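Local coordinates for nucleoside-diphosphate-sugar epimerase (Pseudomonas aeruginosa, PDB 2X4G), which probably binds a nicotinamide dinucleotide in a Rossmann fold and acts on nucleotide-sugar or related substrates, its exact reaction being unsettled, at residues 63-68 with 103-108; 128-133 with 304-309; 23-28 with 220-225; 118-123 with 228-233. All blocks are in the same frame, centred on the assembly; numbering follows the deposited sequence.

Contact 1. Residues 63-68 with 103-108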
# COMPACT_ATOMS: atom_id res chain seq x y z
N ALA A 63 -17.47 -15.14 -24.80
CA ALA A 63 -18.15 -13.91 -24.49
C ALA A 63 -17.27 -13.03 -23.63
O ALA A 63 -16.84 -13.44 -22.55
CB ALA A 63 -19.45 -14.19 -23.77
N GLU A 64 -16.97 -11.82 -24.10
CA GLU A 64 -16.37 -10.80 -23.24
C GLU A 64 -17.48 -10.28 -22.32
O GLU A 64 -18.63 -10.15 -22.71
CB GLU A 64 -15.73 -9.67 -24.06
CG GLU A 64 -14.43 -10.07 -24.76
CD GLU A 64 -14.15 -9.27 -26.04
OE1 GLU A 64 -14.20 -9.87 -27.15
OE2 GLU A 64 -13.91 -8.04 -25.95
N MET A 65 -17.12 -10.00 -21.08
CA MET A 65 -18.13 -9.73 -20.06
C MET A 65 -18.73 -8.34 -20.11
O MET A 65 -19.47 -7.97 -19.20
CB MET A 65 -17.53 -9.97 -18.69
CG MET A 65 -17.04 -11.39 -18.50
SD MET A 65 -17.54 -11.96 -16.87
CE MET A 65 -16.57 -10.88 -15.77
N LEU A 66 -18.38 -7.57 -21.14
CA LEU A 66 -18.95 -6.23 -21.34
C LEU A 66 -19.57 -6.14 -22.72
O LEU A 66 -19.64 -5.06 -23.30
CB LEU A 66 -17.87 -5.16 -21.15
CG LEU A 66 -17.14 -5.17 -19.79
CD1 LEU A 66 -16.03 -4.12 -19.74
CD2 LEU A 66 -18.13 -4.97 -18.63
N ASP A 67 -20.06 -7.29 -23.22
CA ASP A 67 -20.53 -7.47 -24.61
C ASP A 67 -21.94 -8.12 -24.58
O ASP A 67 -22.07 -9.34 -24.72
CB ASP A 67 -19.48 -8.33 -25.35
CG ASP A 67 -19.94 -8.83 -26.72
OD1 ASP A 67 -20.85 -8.24 -27.35
OD2 ASP A 67 -19.36 -9.83 -27.17
N HIS A 68 -22.97 -7.30 -24.41
CA HIS A 68 -24.36 -7.76 -24.17
C HIS A 68 -24.94 -8.65 -25.27
O HIS A 68 -25.81 -9.46 -25.01
CB HIS A 68 -25.32 -6.57 -23.98
CG HIS A 68 -24.83 -5.53 -23.03
ND1 HIS A 68 -24.24 -4.35 -23.46
CD2 HIS A 68 -24.83 -5.48 -21.68
CE1 HIS A 68 -23.90 -3.63 -22.41
NE2 HIS A 68 -24.24 -4.29 -21.32
N LEU A 103 -19.21 -3.62 -9.71
CA LEU A 103 -20.58 -3.50 -10.18
C LEU A 103 -20.66 -3.41 -11.69
O LEU A 103 -21.62 -3.88 -12.29
CB LEU A 103 -21.26 -2.29 -9.54
CG LEU A 103 -21.45 -2.34 -8.02
CD1 LEU A 103 -22.11 -1.05 -7.56
CD2 LEU A 103 -22.29 -3.55 -7.60
N GLY A 104 -19.64 -2.81 -12.31
CA GLY A 104 -19.59 -2.67 -13.75
C GLY A 104 -19.45 -3.97 -14.52
O GLY A 104 -19.86 -4.07 -15.68
N GLN A 105 -18.84 -4.96 -13.89
CA GLN A 105 -18.70 -6.28 -14.51
C GLN A 105 -19.99 -7.07 -14.36
O GLN A 105 -20.43 -7.72 -15.32
CB GLN A 105 -17.55 -7.07 -13.88
CG GLN A 105 -16.13 -6.56 -14.27
CD GLN A 105 -14.98 -7.36 -13.59
OE1 GLN A 105 -15.11 -8.57 -13.29
NE2 GLN A 105 -13.86 -6.67 -13.35
N THR A 106 -20.61 -7.03 -13.18
CA THR A 106 -21.80 -7.84 -12.95
C THR A 106 -23.03 -7.30 -13.64
O THR A 106 -23.90 -8.06 -14.05
CB THR A 106 -22.15 -7.99 -11.46
OG1 THR A 106 -22.17 -6.69 -10.86
CG2 THR A 106 -21.16 -8.90 -10.74
N ASN A 107 -23.13 -5.98 -13.77
CA ASN A 107 -24.40 -5.42 -14.22
C ASN A 107 -24.83 -5.93 -15.60
O ASN A 107 -25.99 -6.29 -15.77
CB ASN A 107 -24.41 -3.90 -14.15
CG ASN A 107 -25.73 -3.37 -13.67
OD1 ASN A 107 -26.28 -3.85 -12.66
ND2 ASN A 107 -26.29 -2.39 -14.39
N PRO A 108 -23.90 -5.98 -16.57
CA PRO A 108 -24.29 -6.50 -17.87
C PRO A 108 -24.73 -7.97 -17.83
O PRO A 108 -25.61 -8.37 -18.59
CB PRO A 108 -23.01 -6.35 -18.72
CG PRO A 108 -22.22 -5.31 -18.04
CD PRO A 108 -22.51 -5.51 -16.58

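Contact 2. Residues 128-133 with 304-309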
# COMPACT_ATOMS: atom_id res chain seq x y z
N TYR A 128 -17.92 -11.51 3.77
CA TYR A 128 -17.57 -10.14 4.16
C TYR A 128 -18.69 -9.14 3.83
O TYR A 128 -18.67 -8.00 4.33
CB TYR A 128 -16.23 -9.73 3.56
CG TYR A 128 -15.06 -10.47 4.17
CD1 TYR A 128 -14.35 -9.94 5.24
CD2 TYR A 128 -14.65 -11.71 3.68
CE1 TYR A 128 -13.27 -10.62 5.81
CE2 TYR A 128 -13.57 -12.39 4.24
CZ TYR A 128 -12.90 -11.85 5.30
OH TYR A 128 -11.84 -12.54 5.85
N ALA A 129 -19.66 -9.58 3.02
CA ALA A 129 -20.90 -8.81 2.85
C ALA A 129 -21.75 -8.80 4.13
O ALA A 129 -22.71 -8.05 4.23
CB ALA A 129 -21.72 -9.35 1.66
N MET A 130 -21.41 -9.63 5.11
CA MET A 130 -22.16 -9.72 6.34
C MET A 130 -21.39 -9.04 7.44
O MET A 130 -20.16 -9.04 7.42
CB MET A 130 -22.40 -11.18 6.72
CG MET A 130 -22.86 -12.09 5.60
SD MET A 130 -23.15 -13.78 6.22
CE MET A 130 -21.52 -14.26 6.80
N PRO A 131 -22.11 -8.42 8.40
CA PRO A 131 -21.46 -7.91 9.59
C PRO A 131 -21.15 -9.05 10.55
O PRO A 131 -21.60 -10.18 10.34
CB PRO A 131 -22.51 -6.97 10.19
CG PRO A 131 -23.79 -7.53 9.76
CD PRO A 131 -23.55 -8.10 8.39
N ARG A 132 -20.38 -8.74 11.59
CA ARG A 132 -19.94 -9.74 12.56
C ARG A 132 -21.10 -10.10 13.49
O ARG A 132 -21.87 -9.24 13.88
CB ARG A 132 -18.74 -9.18 13.34
CG ARG A 132 -18.07 -10.17 14.30
CD ARG A 132 -16.83 -9.55 14.96
NE ARG A 132 -15.75 -9.35 13.99
CZ ARG A 132 -14.96 -10.32 13.52
NH1 ARG A 132 -15.11 -11.58 13.92
NH2 ARG A 132 -14.02 -10.02 12.63
N HIS A 133 -21.27 -11.36 13.83
CA HIS A 133 -22.39 -11.71 14.70
C HIS A 133 -22.31 -10.83 15.96
O HIS A 133 -21.28 -10.85 16.64
CB HIS A 133 -22.35 -13.18 15.08
CG HIS A 133 -23.63 -13.68 15.68
ND1 HIS A 133 -23.98 -13.46 16.99
CD2 HIS A 133 -24.64 -14.40 15.14
CE1 HIS A 133 -25.16 -14.01 17.23
NE2 HIS A 133 -25.58 -14.60 16.13
N GLN A 304 -14.91 -14.27 10.31
CA GLN A 304 -15.61 -14.96 11.41
C GLN A 304 -15.93 -16.42 11.10
O GLN A 304 -15.76 -16.88 9.98
CB GLN A 304 -16.90 -14.23 11.78
CG GLN A 304 -17.92 -14.12 10.67
CD GLN A 304 -19.14 -13.33 11.10
OE1 GLN A 304 -19.51 -13.33 12.28
NE2 GLN A 304 -19.78 -12.65 10.16
N PHE A 305 -16.38 -17.15 12.13
CA PHE A 305 -16.89 -18.50 11.98
C PHE A 305 -18.24 -18.40 11.31
O PHE A 305 -18.94 -17.40 11.48
CB PHE A 305 -17.06 -19.23 13.32
CG PHE A 305 -15.76 -19.63 14.01
CD1 PHE A 305 -14.54 -19.65 13.35
CD2 PHE A 305 -15.79 -20.03 15.33
CE1 PHE A 305 -13.38 -20.04 14.02
CE2 PHE A 305 -14.63 -20.42 15.98
CZ PHE A 305 -13.43 -20.43 15.32
N LEU A 306 -18.60 -19.44 10.55
CA LEU A 306 -19.83 -19.48 9.79
C LEU A 306 -20.69 -20.67 10.22
O LEU A 306 -20.16 -21.72 10.56
CB LEU A 306 -19.51 -19.54 8.29
CG LEU A 306 -18.57 -18.44 7.74
CD1 LEU A 306 -18.57 -18.40 6.21
CD2 LEU A 306 -18.90 -17.05 8.30
N ASP A 307 -22.01 -20.48 10.23
CA ASP A 307 -23.00 -21.49 10.60
C ASP A 307 -23.50 -22.10 9.31
O ASP A 307 -24.05 -21.39 8.47
CB ASP A 307 -24.17 -20.82 11.35
CG ASP A 307 -25.19 -21.83 11.96
OD1 ASP A 307 -26.09 -21.40 12.72
OD2 ASP A 307 -25.07 -23.06 11.70
N GLY A 308 -23.34 -23.41 9.16
CA GLY A 308 -23.75 -24.13 7.96
C GLY A 308 -25.14 -24.77 7.94
O GLY A 308 -25.45 -25.51 7.02
N ARG A 309 -25.98 -24.47 8.92
CA ARG A 309 -27.27 -25.16 9.07
C ARG A 309 -28.26 -24.94 7.93
O ARG A 309 -28.98 -25.87 7.53
CB ARG A 309 -27.95 -24.74 10.38
CG ARG A 309 -27.35 -25.34 11.65
CD ARG A 309 -27.72 -24.47 12.86
NE ARG A 309 -27.78 -25.20 14.13
CZ ARG A 309 -28.15 -24.65 15.29
NH1 ARG A 309 -28.47 -23.35 15.34
NH2 ARG A 309 -28.19 -25.38 16.40

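Contact 3. Residues 23-28 with 220-225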
# COMPACT_ATOMS: atom_id res chain seq x y z
N GLY A 23 -11.08 -20.23 -12.72
CA GLY A 23 -10.75 -19.97 -11.32
C GLY A 23 -10.97 -21.21 -10.46
O GLY A 23 -11.62 -22.16 -10.89
N LEU A 24 -10.45 -21.19 -9.23
CA LEU A 24 -10.50 -22.35 -8.35
C LEU A 24 -11.91 -22.81 -8.12
O LEU A 24 -12.24 -23.98 -8.28
CB LEU A 24 -9.83 -22.05 -7.00
CG LEU A 24 -9.87 -23.15 -5.92
CD1 LEU A 24 -9.36 -24.48 -6.46
CD2 LEU A 24 -9.10 -22.70 -4.68
N LEU A 25 -12.77 -21.89 -7.71
CA LEU A 25 -14.10 -22.28 -7.32
C LEU A 25 -14.97 -22.62 -8.56
O LEU A 25 -15.74 -23.56 -8.54
CB LEU A 25 -14.73 -21.21 -6.43
CG LEU A 25 -16.13 -21.55 -5.92
CD1 LEU A 25 -16.12 -22.86 -5.09
CD2 LEU A 25 -16.77 -20.36 -5.16
N GLY A 26 -14.83 -21.88 -9.64
CA GLY A 26 -15.55 -22.21 -10.88
C GLY A 26 -15.18 -23.58 -11.47
O GLY A 26 -16.03 -24.27 -12.02
N HIS A 27 -13.91 -23.96 -11.39
CA HIS A 27 -13.44 -25.18 -12.02
C HIS A 27 -14.13 -26.33 -11.32
O HIS A 27 -14.56 -27.29 -11.96
CB HIS A 27 -11.93 -25.26 -11.87
CG HIS A 27 -11.28 -26.37 -12.63
ND1 HIS A 27 -9.92 -26.41 -12.85
CD2 HIS A 27 -11.78 -27.48 -13.22
CE1 HIS A 27 -9.61 -27.49 -13.53
NE2 HIS A 27 -10.72 -28.16 -13.77
N HIS A 28 -14.25 -26.20 -10.01
CA HIS A 28 -14.90 -27.23 -9.17
C HIS A 28 -16.44 -27.18 -9.32
O HIS A 28 -17.10 -28.21 -9.21
CB HIS A 28 -14.48 -27.09 -7.70
CG HIS A 28 -13.08 -27.56 -7.41
ND1 HIS A 28 -12.75 -28.88 -7.22
CD2 HIS A 28 -11.92 -26.86 -7.23
CE1 HIS A 28 -11.46 -28.99 -6.97
NE2 HIS A 28 -10.93 -27.77 -6.96
N ALA A 220 -13.43 -29.07 -3.69
CA ALA A 220 -14.28 -30.04 -4.39
C ALA A 220 -15.69 -29.94 -3.86
O ALA A 220 -16.64 -29.92 -4.63
CB ALA A 220 -13.74 -31.49 -4.24
N GLU A 221 -15.84 -29.84 -2.55
CA GLU A 221 -17.15 -29.75 -1.93
C GLU A 221 -17.83 -28.44 -2.26
O GLU A 221 -19.01 -28.44 -2.61
CB GLU A 221 -17.10 -29.93 -0.40
CG GLU A 221 -16.22 -31.05 0.05
CD GLU A 221 -16.83 -31.94 1.10
OE1 GLU A 221 -17.61 -32.83 0.71
OE2 GLU A 221 -16.49 -31.79 2.29
N ALA A 222 -17.11 -27.32 -2.12
CA ALA A 222 -17.71 -26.00 -2.33
C ALA A 222 -18.37 -25.94 -3.72
O ALA A 222 -19.45 -25.41 -3.88
CB ALA A 222 -16.69 -24.89 -2.15
N GLY A 223 -17.72 -26.55 -4.71
CA GLY A 223 -18.31 -26.72 -6.03
C GLY A 223 -19.62 -27.49 -6.04
O GLY A 223 -20.54 -27.16 -6.78
N ARG A 224 -19.72 -28.54 -5.24
CA ARG A 224 -20.94 -29.29 -5.16
C ARG A 224 -22.02 -28.48 -4.44
O ARG A 224 -23.19 -28.48 -4.84
CB ARG A 224 -20.69 -30.64 -4.49
CG ARG A 224 -19.75 -31.53 -5.35
CD ARG A 224 -19.71 -33.00 -4.94
NE ARG A 224 -18.81 -33.16 -3.81
CZ ARG A 224 -17.53 -33.55 -3.88
NH1 ARG A 224 -16.95 -33.85 -5.04
NH2 ARG A 224 -16.83 -33.65 -2.75
N GLY A 225 -21.62 -27.76 -3.41
CA GLY A 225 -22.52 -26.85 -2.73
C GLY A 225 -23.08 -25.80 -3.65
O GLY A 225 -24.24 -25.44 -3.53
O HOH W 1 -16.68 -30.33 -7.52

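Contact 4. Residues 118-123 with 228-233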
# COMPACT_ATOMS: atom_id res chain seq x y z
N VAL A 118 -32.84 -16.89 -18.66
CA VAL A 118 -32.27 -17.98 -17.84
C VAL A 118 -33.16 -18.18 -16.61
O VAL A 118 -33.47 -17.20 -15.93
CB VAL A 118 -30.85 -17.67 -17.32
CG1 VAL A 118 -30.33 -18.87 -16.54
CG2 VAL A 118 -29.90 -17.32 -18.45
N PRO A 119 -33.56 -19.43 -16.32
CA PRO A 119 -34.53 -19.66 -15.25
C PRO A 119 -33.95 -19.66 -13.85
O PRO A 119 -34.70 -19.52 -12.91
CB PRO A 119 -35.10 -21.06 -15.57
CG PRO A 119 -34.19 -21.67 -16.58
CD PRO A 119 -33.09 -20.70 -16.91
N ARG A 120 -32.63 -19.79 -13.74
CA ARG A 120 -31.98 -20.18 -12.49
C ARG A 120 -30.56 -19.60 -12.47
O ARG A 120 -29.74 -19.96 -13.31
CB ARG A 120 -31.97 -21.71 -12.52
CG ARG A 120 -32.04 -22.43 -11.21
CD ARG A 120 -33.35 -22.29 -10.44
NE ARG A 120 -33.03 -22.57 -9.04
CZ ARG A 120 -33.78 -22.28 -7.99
NH1 ARG A 120 -34.98 -21.71 -8.14
NH2 ARG A 120 -33.33 -22.58 -6.78
N ILE A 121 -30.28 -18.67 -11.56
CA ILE A 121 -28.98 -17.96 -11.53
C ILE A 121 -28.41 -18.00 -10.11
O ILE A 121 -29.07 -17.60 -9.16
CB ILE A 121 -29.12 -16.46 -11.95
CG1 ILE A 121 -29.68 -16.30 -13.36
CG2 ILE A 121 -27.80 -15.74 -11.89
CD1 ILE A 121 -30.68 -15.14 -13.51
N LEU A 122 -27.18 -18.47 -9.96
CA LEU A 122 -26.50 -18.45 -8.66
C LEU A 122 -25.30 -17.54 -8.78
O LEU A 122 -24.46 -17.71 -9.68
CB LEU A 122 -26.04 -19.84 -8.20
CG LEU A 122 -25.26 -19.89 -6.88
CD1 LEU A 122 -26.18 -19.81 -5.69
CD2 LEU A 122 -24.44 -21.13 -6.80
N TYR A 123 -25.22 -16.58 -7.86
CA TYR A 123 -24.15 -15.62 -7.82
C TYR A 123 -23.27 -15.99 -6.64
O TYR A 123 -23.77 -16.27 -5.55
CB TYR A 123 -24.70 -14.20 -7.66
CG TYR A 123 -23.63 -13.26 -7.24
CD1 TYR A 123 -23.46 -12.94 -5.91
CD2 TYR A 123 -22.74 -12.74 -8.16
CE1 TYR A 123 -22.44 -12.10 -5.50
CE2 TYR A 123 -21.72 -11.90 -7.77
CZ TYR A 123 -21.57 -11.59 -6.43
OH TYR A 123 -20.56 -10.77 -6.01
N MET A 228 -25.68 -27.31 -5.76
CA MET A 228 -26.84 -27.60 -4.95
C MET A 228 -27.66 -26.36 -4.65
O MET A 228 -28.88 -26.43 -4.59
CB MET A 228 -26.42 -28.28 -3.64
CG MET A 228 -26.06 -29.75 -3.76
SD MET A 228 -25.83 -30.47 -2.13
CE MET A 228 -24.25 -31.28 -2.37
N ALA A 229 -27.01 -25.23 -4.42
CA ALA A 229 -27.73 -23.98 -4.22
C ALA A 229 -28.48 -23.65 -5.49
O ALA A 229 -29.62 -23.24 -5.42
CB ALA A 229 -26.78 -22.84 -3.89
N LEU A 230 -27.82 -23.84 -6.63
CA LEU A 230 -28.36 -23.47 -7.94
C LEU A 230 -29.62 -24.25 -8.20
O LEU A 230 -30.64 -23.66 -8.56
CB LEU A 230 -27.34 -23.70 -9.06
CG LEU A 230 -27.74 -23.43 -10.52
CD1 LEU A 230 -27.84 -21.96 -10.81
CD2 LEU A 230 -26.74 -24.04 -11.47
N GLU A 231 -29.58 -25.56 -7.96
CA GLU A 231 -30.74 -26.41 -8.21
C GLU A 231 -31.81 -26.25 -7.15
O GLU A 231 -32.98 -26.38 -7.48
CB GLU A 231 -30.34 -27.89 -8.31
CG GLU A 231 -29.47 -28.23 -9.51
CD GLU A 231 -29.40 -29.73 -9.80
OE1 GLU A 231 -28.68 -30.46 -9.08
OE2 GLU A 231 -30.07 -30.19 -10.76
N ARG A 232 -31.43 -25.97 -5.91
CA ARG A 232 -32.34 -26.13 -4.75
C ARG A 232 -32.60 -24.92 -3.87
O ARG A 232 -33.54 -24.93 -3.10
CB ARG A 232 -31.85 -27.24 -3.82
CG ARG A 232 -31.91 -28.60 -4.44
CD ARG A 232 -31.34 -29.68 -3.52
NE ARG A 232 -30.87 -30.82 -4.30
CZ ARG A 232 -30.07 -31.79 -3.84
NH1 ARG A 232 -29.62 -31.77 -2.59
NH2 ARG A 232 -29.71 -32.78 -4.64
N GLY A 233 -31.79 -23.87 -3.96
CA GLY A 233 -32.00 -22.70 -3.12
C GLY A 233 -33.30 -21.95 -3.40
O GLY A 233 -33.83 -21.99 -4.51

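Contact 1. Residues 63-68 with 103-108
The loop that follows strand 59-62 of the Rossmann fold, together with the first residue of helix 68-74, leans through Met65, Leu66 and His68 against helix 98-116, touching it chiefly at Pro108. Apolar and van der Waals contacts carry the junction, with no hydrogen bond between 63-68 and 103-108. Pro108 points its CB toward the loop. The imidazole of His68 comes up to it obliquely, with NE2 3.5 Å from Pro108 CB and CD2 at a similar distance. Leu66 lies alongside the same proline, pointing the same way, its CD2 4.1 Å from Pro108 CG. The other neighbour of that methyl is the carbonyl of Gly104, with Leu66 CD2 3.5 Å from Gly104 O. Proline has no N-H to return to this carbonyl, and the helix is kinked there, which is consistent with the leucine methyl reaching the oxygen on that side of the turn.

In extended short-chain dehydrogenases the turn after this strand carries an acidic-hydrophobic sequence that commonly lies near the adenine of the cofactor, and Glu64-Met65 is consistent with that pattern. Met65 uses its flexible thioether chain, bent at chi2 and chi3, to bring CE within 3.7 Å of Gln105 OE1. Gln105 is extended beyond CG, which suits a polar residue on the exposed side of the helix. The backbone joins in where Met65 O lies 3.9 Å from Pro108 CB. Thr106 points away from the loop and hydrogen-bonds through OG1 to Gln165 on helix 154-171.

Contact 2. Residues 128-133 with 304-309
Gln304 drives its side chain straight at the loop 128-133 and spans its backbone, pairing with Pro131 on one side of Arg132 and His133 on the other. Its amide serves both: Gln304 NE2 gives a hydrogen bond to Pro131 O at 3.1 Å, approaching from 44° above the carbonyl plane, while His133 N donates to Gln304 OE1 at 3.1 Å. The second bond is the straighter, 163° at the hydrogen, and lies only a little tilted from the amide carbonyl plane. Held at both ends, the amide is fixed in its rotation. Glutamine suits the place because one group supplies both a donor and an acceptor. CG sits between the backbone N and carbonyl carbon (chi1 61°), and the chain beyond it is extended, carrying the amide across to the loop.

The loop follows strand 121-124 of the Rossmann sheet, whereas 304-309 belongs to the C-terminal part of the chain, which in extended short-chain dehydrogenases usually contributes to the substrate side. Arg132 slides past Gln304 in the opposite direction, its guanidinium turned about halfway to perpendicular against the amide, with NH1 3.8 Å from Gln304 CB and also hydrogen-bonded to Gly303 O. Met130 crosses Gln304 at about a right angle, and Met130 CE reaches Leu306 CD2 at 4.1 Å. Leu306 also packs on Leu240 and Thr242 of strand 238-247, placing this apolar end of the contact against the sheet.

Contact 3. Residues 23-28 with 220-225
A water molecule is held between the two helices, donating to His28 O at 2.7 Å and to Ala220 O at 2.9 Å. It bridges two backbone carbonyls, which could not hydrogen-bond to one another. Beside it the helices come close, with Gly223 CA only 3.7 Å from His28 O; glycine suits this spot because its bare backbone can lie directly against the neighbouring helix. The short segment axes approach to 8.1 Å and cross at -66°.

The imidazole of His28 turns one face to the backbone of Ala220, whose N stands 3.6 Å above the ring plane, offset toward the rim. The small side chain of Ala220, directed mostly away, is consistent with this close approach of ring and main chain. At the far side of the ring His28 NE2 is hydrogen-bonded to Glu187 O, which fixes the rotation of the imidazole. On the flank, Leu25 has CG anti to its own N (chi1 -178°), which carries CD1 to within 3.6 Å of Ala222 CB.

Gly23, at the N-cap of helix 24-35, and Gly26 are the last two glycines of the GxxGxxG fingerprint that, in Rossmann folds of this family, lies by the dinucleotide pyrophosphate.

Contact 4. Residues 118-123 with 228-233
Polar contacts centre on Arg120, whose long chain, bent at chi2 (67°), carries its guanidinium to the C-terminal end of helix 219-232. Arg120 NE donates to Leu230 O at 2.7 Å with an almost linear hydrogen (175°); the acceptor lies in the guanidinium plane, and NE comes in nearly along the C=O axis. Arg120 NH2 adds a weak bond to the same oxygen. It also reaches Gly233 O, just past the helix, in a hydrogen bond modelled too short for its length to be trusted. Arginine suits the place because several donors along its edge can meet neighbouring carbonyls.

Apolar contacts form two residues further on, within the strand. Leu122 packs CD1 against Ala229 CB at 3.6 Å, and its CB meets Leu230 CD1 at 3.8 Å. Leu230 extends toward the strand with CG anti to its backbone N (chi1 177°), and also touches Ile82 of strand 80-83. Ile121 points the other way, onto Phe109 and Cys113 of helix 98-116, so the sheet has a helix on each face, as in a Rossmann fold.

The positive guanidinium thus sits where the carbonyls of the last helical turn gather, and would probably be stabilised by the partial negative charge of that helix end.

In the fold
The contacts are spread over a mixed sheet clad by helices. Contacts 3 and 4 share helix 219-232, their centres 15 Å apart: its first half meets helix 24-35 and its end meets strand 121-124, on the sheet face away from helix 98-116. Contact 1 involves that other helix, and touches contact 4 where Thr106 packs on Tyr123; their centres lie 20 Å apart. Contact 2, 29 Å from contact 1 between centres, ties the loop beyond strand 121-124 to the C-terminal region. Along the chain, contact 1 is nested inside contact 3 and precedes contact 4, while contacts 2, 3 and 4 interleave, so distant parts of the sequence build one compact unit.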